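Local coordinates for uncharacterized protein (PDB 4QAN), which is of unknown function but binds magnesium and has a cystatin-like fold, as a divergent member of the NTF2-like superfamily, at residues M94-E108 with H171-A185. Numbering follows the deposited sequence. Where two conformers were deposited one is given.
Sequences MTKAYIEQFEELSTE and HSLKEGLLYETDIPA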
# COMPACT_ATOMS: atom_id res chain seq x y z
N MSE A 94 -0.23 0.95 -1.94
CA MSE A 94 -0.03 1.79 -3.11
C MSE A 94 0.05 3.23 -2.70
O MSE A 94 0.94 3.95 -3.15
CB MSE A 94 -1.17 1.59 -4.11
CG MSE A 94 -1.00 0.24 -4.82
SE MSE A 94 -2.28 0.20 -6.31
CE MSE A 94 -1.13 1.24 -7.51
N THR A 95 -0.85 3.64 -1.81
CA THR A 95 -0.87 4.99 -1.26
C THR A 95 0.48 5.35 -0.62
O THR A 95 1.05 6.40 -0.91
CB THR A 95 -2.05 5.16 -0.28
OG1 THR A 95 -3.27 4.83 -0.95
CG2 THR A 95 -2.18 6.59 0.22
N LYS A 96 1.04 4.45 0.19
CA LYS A 96 2.39 4.68 0.73
C LYS A 96 3.44 4.86 -0.37
O LYS A 96 4.26 5.78 -0.31
CB LYS A 96 2.79 3.53 1.64
CG LYS A 96 4.24 3.56 2.15
CD LYS A 96 4.53 2.22 2.77
CE LYS A 96 5.73 2.26 3.69
NZ LYS A 96 7.01 2.34 2.94
N ALA A 97 3.39 4.01 -1.40
CA ALA A 97 4.37 4.06 -2.48
C ALA A 97 4.29 5.40 -3.20
O ALA A 97 5.33 5.99 -3.49
CB ALA A 97 4.19 2.91 -3.46
N TYR A 98 3.07 5.89 -3.44
CA TYR A 98 2.88 7.21 -4.06
C TYR A 98 3.36 8.39 -3.18
O TYR A 98 3.91 9.36 -3.70
CB TYR A 98 1.42 7.43 -4.47
CG TYR A 98 1.03 6.72 -5.75
CD1 TYR A 98 1.70 6.97 -6.93
CD2 TYR A 98 -0.01 5.80 -5.77
CE1 TYR A 98 1.36 6.33 -8.10
CE2 TYR A 98 -0.37 5.14 -6.95
CZ TYR A 98 0.32 5.41 -8.11
OH TYR A 98 -0.01 4.77 -9.30
N ILE A 99 3.16 8.29 -1.87
CA ILE A 99 3.64 9.31 -0.95
C ILE A 99 5.15 9.40 -1.07
O ILE A 99 5.70 10.49 -1.11
CB ILE A 99 3.19 9.04 0.51
CG1 ILE A 99 1.67 9.25 0.62
CG2 ILE A 99 3.89 10.00 1.47
CD1 ILE A 99 1.01 8.70 1.87
N GLU A 100 5.80 8.26 -1.15
CA GLU A 100 7.25 8.23 -1.25
C GLU A 100 7.78 8.77 -2.55
O GLU A 100 8.81 9.43 -2.56
CB GLU A 100 7.76 6.84 -0.98
CG GLU A 100 7.63 6.53 0.48
CD GLU A 100 7.81 5.09 0.78
OE1 GLU A 100 7.68 4.28 -0.16
OE2 GLU A 100 8.07 4.78 1.97
N GLN A 101 7.08 8.52 -3.66
CA GLN A 101 7.42 9.18 -4.91
C GLN A 101 7.30 10.68 -4.74
O GLN A 101 8.21 11.42 -5.08
CB GLN A 101 6.53 8.72 -6.05
CG GLN A 101 6.72 7.26 -6.41
CD GLN A 101 6.39 6.96 -7.84
OE1 GLN A 101 5.48 7.54 -8.42
NE2 GLN A 101 7.15 6.04 -8.44
N PHE A 102 6.17 11.13 -4.18
CA PHE A 102 5.92 12.54 -3.98
C PHE A 102 7.04 13.16 -3.13
O PHE A 102 7.61 14.17 -3.51
CB PHE A 102 4.56 12.73 -3.32
CG PHE A 102 4.18 14.17 -3.13
CD1 PHE A 102 3.58 14.87 -4.16
CD2 PHE A 102 4.40 14.81 -1.91
CE1 PHE A 102 3.22 16.19 -3.98
CE2 PHE A 102 4.03 16.12 -1.72
CZ PHE A 102 3.44 16.81 -2.76
N GLU A 103 7.33 12.53 -2.00
CA GLU A 103 8.36 13.06 -1.08
C GLU A 103 9.74 13.11 -1.73
O GLU A 103 10.45 14.12 -1.63
CB GLU A 103 8.39 12.25 0.22
CG GLU A 103 7.15 12.46 1.09
CD GLU A 103 7.11 11.53 2.30
OE1 GLU A 103 7.86 10.54 2.33
OE2 GLU A 103 6.31 11.77 3.23
N GLU A 104 10.10 12.03 -2.42
CA GLU A 104 11.39 11.96 -3.12
C GLU A 104 11.56 13.11 -4.13
O GLU A 104 12.57 13.83 -4.08
CB GLU A 104 11.55 10.62 -3.80
CG GLU A 104 12.90 10.44 -4.48
CD GLU A 104 13.09 9.06 -5.07
OE1 GLU A 104 12.31 8.13 -4.75
OE2 GLU A 104 14.04 8.90 -5.86
N LEU A 105 10.60 13.30 -5.03
CA LEU A 105 10.68 14.39 -6.02
C LEU A 105 10.70 15.76 -5.34
O LEU A 105 11.34 16.68 -5.83
CB LEU A 105 9.52 14.36 -7.01
CG LEU A 105 9.65 13.54 -8.29
CD1 LEU A 105 9.70 12.04 -7.99
CD2 LEU A 105 8.49 13.86 -9.22
N SER A 106 9.95 15.89 -4.25
CA SER A 106 9.92 17.14 -3.49
C SER A 106 11.27 17.41 -2.83
O SER A 106 11.62 18.56 -2.61
CB SER A 106 8.82 17.10 -2.42
OG SER A 106 7.53 17.19 -3.00
N THR A 107 12.02 16.35 -2.53
CA THR A 107 13.36 16.48 -1.98
C THR A 107 14.37 16.72 -3.09
O THR A 107 15.19 17.62 -3.00
CB THR A 107 13.76 15.21 -1.19
OG1 THR A 107 13.03 15.16 0.03
CG2 THR A 107 15.26 15.18 -0.87
N GLU A 108 14.32 15.90 -4.14
CA GLU A 108 15.35 15.90 -5.18
C GLU A 108 15.27 17.07 -6.16
O GLU A 108 16.15 17.21 -7.01
CB GLU A 108 15.34 14.57 -5.95
CG GLU A 108 15.78 13.39 -5.11
CD GLU A 108 17.18 13.55 -4.57
OE1 GLU A 108 18.09 13.90 -5.35
OE2 GLU A 108 17.38 13.33 -3.35
N HIS A 171 0.23 6.76 -13.29
CA HIS A 171 0.60 5.48 -12.67
C HIS A 171 1.88 5.60 -11.87
O HIS A 171 2.05 4.94 -10.83
CB HIS A 171 0.79 4.39 -13.73
CG HIS A 171 1.29 3.10 -13.16
ND1 HIS A 171 0.53 2.33 -12.30
CD2 HIS A 171 2.48 2.48 -13.27
CE1 HIS A 171 1.22 1.28 -11.93
NE2 HIS A 171 2.41 1.34 -12.50
N SER A 172 2.82 6.39 -12.38
CA SER A 172 4.08 6.60 -11.69
C SER A 172 4.65 7.97 -11.97
O SER A 172 4.53 8.48 -13.09
CB SER A 172 5.09 5.53 -12.07
OG SER A 172 6.24 5.59 -11.26
N LEU A 173 5.26 8.56 -10.95
CA LEU A 173 5.93 9.87 -11.05
C LEU A 173 7.38 9.70 -11.48
O LEU A 173 8.13 10.67 -11.56
CB LEU A 173 5.89 10.60 -9.70
CG LEU A 173 4.61 11.38 -9.40
CD1 LEU A 173 3.45 10.46 -9.01
CD2 LEU A 173 4.90 12.38 -8.30
N LYS A 174 7.77 8.44 -11.69
CA LYS A 174 9.07 8.07 -12.21
C LYS A 174 8.88 7.02 -13.30
O LYS A 174 7.94 6.23 -13.28
CB LYS A 174 9.94 7.54 -11.08
CG LYS A 174 10.13 8.57 -9.97
CD LYS A 174 11.27 8.21 -9.04
CE LYS A 174 10.91 7.08 -8.11
NZ LYS A 174 12.14 6.49 -7.51
N GLU A 175 9.80 7.02 -14.26
CA GLU A 175 9.74 6.17 -15.45
C GLU A 175 9.43 4.72 -15.10
O GLU A 175 9.89 4.21 -14.09
CB GLU A 175 11.11 6.22 -16.13
CG GLU A 175 11.10 5.99 -17.62
CD GLU A 175 12.47 6.26 -18.21
OE1 GLU A 175 13.43 5.58 -17.78
OE2 GLU A 175 12.59 7.16 -19.07
N GLY A 176 8.64 4.06 -15.94
CA GLY A 176 8.32 2.64 -15.76
C GLY A 176 7.16 2.41 -14.82
O GLY A 176 6.27 3.26 -14.67
N LEU A 177 7.17 1.24 -14.17
CA LEU A 177 6.13 0.86 -13.24
C LEU A 177 6.42 1.44 -11.87
O LEU A 177 7.58 1.55 -11.45
CB LEU A 177 6.04 -0.67 -13.12
CG LEU A 177 5.56 -1.49 -14.31
CD1 LEU A 177 5.45 -2.95 -13.90
CD2 LEU A 177 4.22 -1.00 -14.86
N LEU A 178 5.34 1.76 -11.16
CA LEU A 178 5.40 2.20 -9.76
C LEU A 178 6.32 1.33 -8.89
O LEU A 178 6.99 1.84 -8.01
CB LEU A 178 3.99 2.21 -9.17
CG LEU A 178 3.84 2.70 -7.73
CD1 LEU A 178 4.28 4.15 -7.59
CD2 LEU A 178 2.39 2.53 -7.26
N TYR A 179 6.37 0.03 -9.14
CA TYR A 179 7.08 -0.86 -8.22
C TYR A 179 8.54 -1.09 -8.59
O TYR A 179 9.23 -1.84 -7.89
CB TYR A 179 6.35 -2.20 -8.09
CG TYR A 179 4.85 -2.07 -8.13
CD1 TYR A 179 4.15 -1.49 -7.09
CD2 TYR A 179 4.15 -2.49 -9.24
CE1 TYR A 179 2.78 -1.35 -7.15
CE2 TYR A 179 2.78 -2.35 -9.31
CZ TYR A 179 2.10 -1.79 -8.27
OH TYR A 179 0.74 -1.67 -8.39
N GLU A 180 9.02 -0.47 -9.66
CA GLU A 180 10.43 -0.63 -10.01
C GLU A 180 11.30 0.12 -9.01
O GLU A 180 10.90 1.14 -8.46
CB GLU A 180 10.71 -0.15 -11.42
CG GLU A 180 10.09 -1.03 -12.49
CD GLU A 180 10.39 -0.54 -13.89
OE1 GLU A 180 11.51 -0.02 -14.10
OE2 GLU A 180 9.51 -0.69 -14.77
N THR A 181 12.50 -0.41 -8.77
CA THR A 181 13.39 0.13 -7.76
C THR A 181 14.60 0.79 -8.42
O THR A 181 14.97 0.45 -9.55
CB THR A 181 13.90 -0.98 -6.84
OG1 THR A 181 14.78 -1.85 -7.56
CG2 THR A 181 12.74 -1.79 -6.28
N ASP A 182 15.19 1.74 -7.69
CA ASP A 182 16.40 2.43 -8.12
C ASP A 182 16.16 3.19 -9.42
O ASP A 182 16.95 3.09 -10.36
CB ASP A 182 17.59 1.46 -8.28
CG ASP A 182 17.79 0.56 -7.06
OD1 ASP A 182 17.44 0.99 -5.94
OD2 ASP A 182 18.30 -0.57 -7.22
N ILE A 183 15.06 3.94 -9.47
CA ILE A 183 14.80 4.86 -10.57
C ILE A 183 14.96 6.30 -10.05
O ILE A 183 14.47 6.62 -8.96
CB ILE A 183 13.40 4.67 -11.19
CG1 ILE A 183 13.30 3.31 -11.87
CG2 ILE A 183 13.10 5.76 -12.22
CD1 ILE A 183 12.86 2.22 -10.95
N PRO A 184 15.66 7.15 -10.80
CA PRO A 184 15.85 8.52 -10.33
C PRO A 184 14.60 9.37 -10.48
O PRO A 184 13.89 9.26 -11.48
CB PRO A 184 16.97 9.07 -11.24
CG PRO A 184 17.52 7.89 -11.97
CD PRO A 184 16.41 6.89 -12.04
N ALA A 185 14.34 10.20 -9.48
CA ALA A 185 13.21 11.13 -9.53
C ALA A 185 13.32 12.12 -10.67
O ALA A 185 12.31 12.48 -11.28
CB ALA A 185 13.10 11.87 -8.21
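The side-chain amide of Q101 is bonded at both ends, to the backbone N of L173 and the hydroxyl of S172. Q101 OE1 accepts from L173 N at 2.7 Å, nearly straight (169°). Q101 NE2 donates to S172 OG at 3.0 Å, and that oxygen lies in the amide plane. Together they fix its flip. L178 packs against the same group, its CD1 3.5 Å from Q101 CD. The other L178 methyl, CD2, sits over a face of the Y98 ring, 3.9 Å from its centroid, in a CH-pi contact. H171 O lies at the edge of the Y98 ring and accepts from Y98 OH at 2.6 Å; the donor stands above the carbonyl plane. Without this amide, as with an alanine at Q101, L173 N and S172 OG would probably lose these partners and a gap would open beside L178. The arrangement fits the cystatin-like fold, in which a helix packs against a curved antiparallel sheet: helix 87-108 lies against the end of strand 167-172 and the loop after it. H171 and S172 form a classic beta bulge opposite T160. Farther along the helix, L105 CD1 presses on A185 CB at 3.4 Å, a tight contact. One residue back, K174 NZ makes a salt bridge to E104 OE1 at 3.2 Å. A bend at chi3 (-74°) turns K174 NZ to reach both E104 and I183 O, tying the returning loop to the same charge pair. S172 OG donates to K174 O, on a lone pair, which helps orient it for Q101. Helix 52-58 adds I52 against Y98 and T55 against M94.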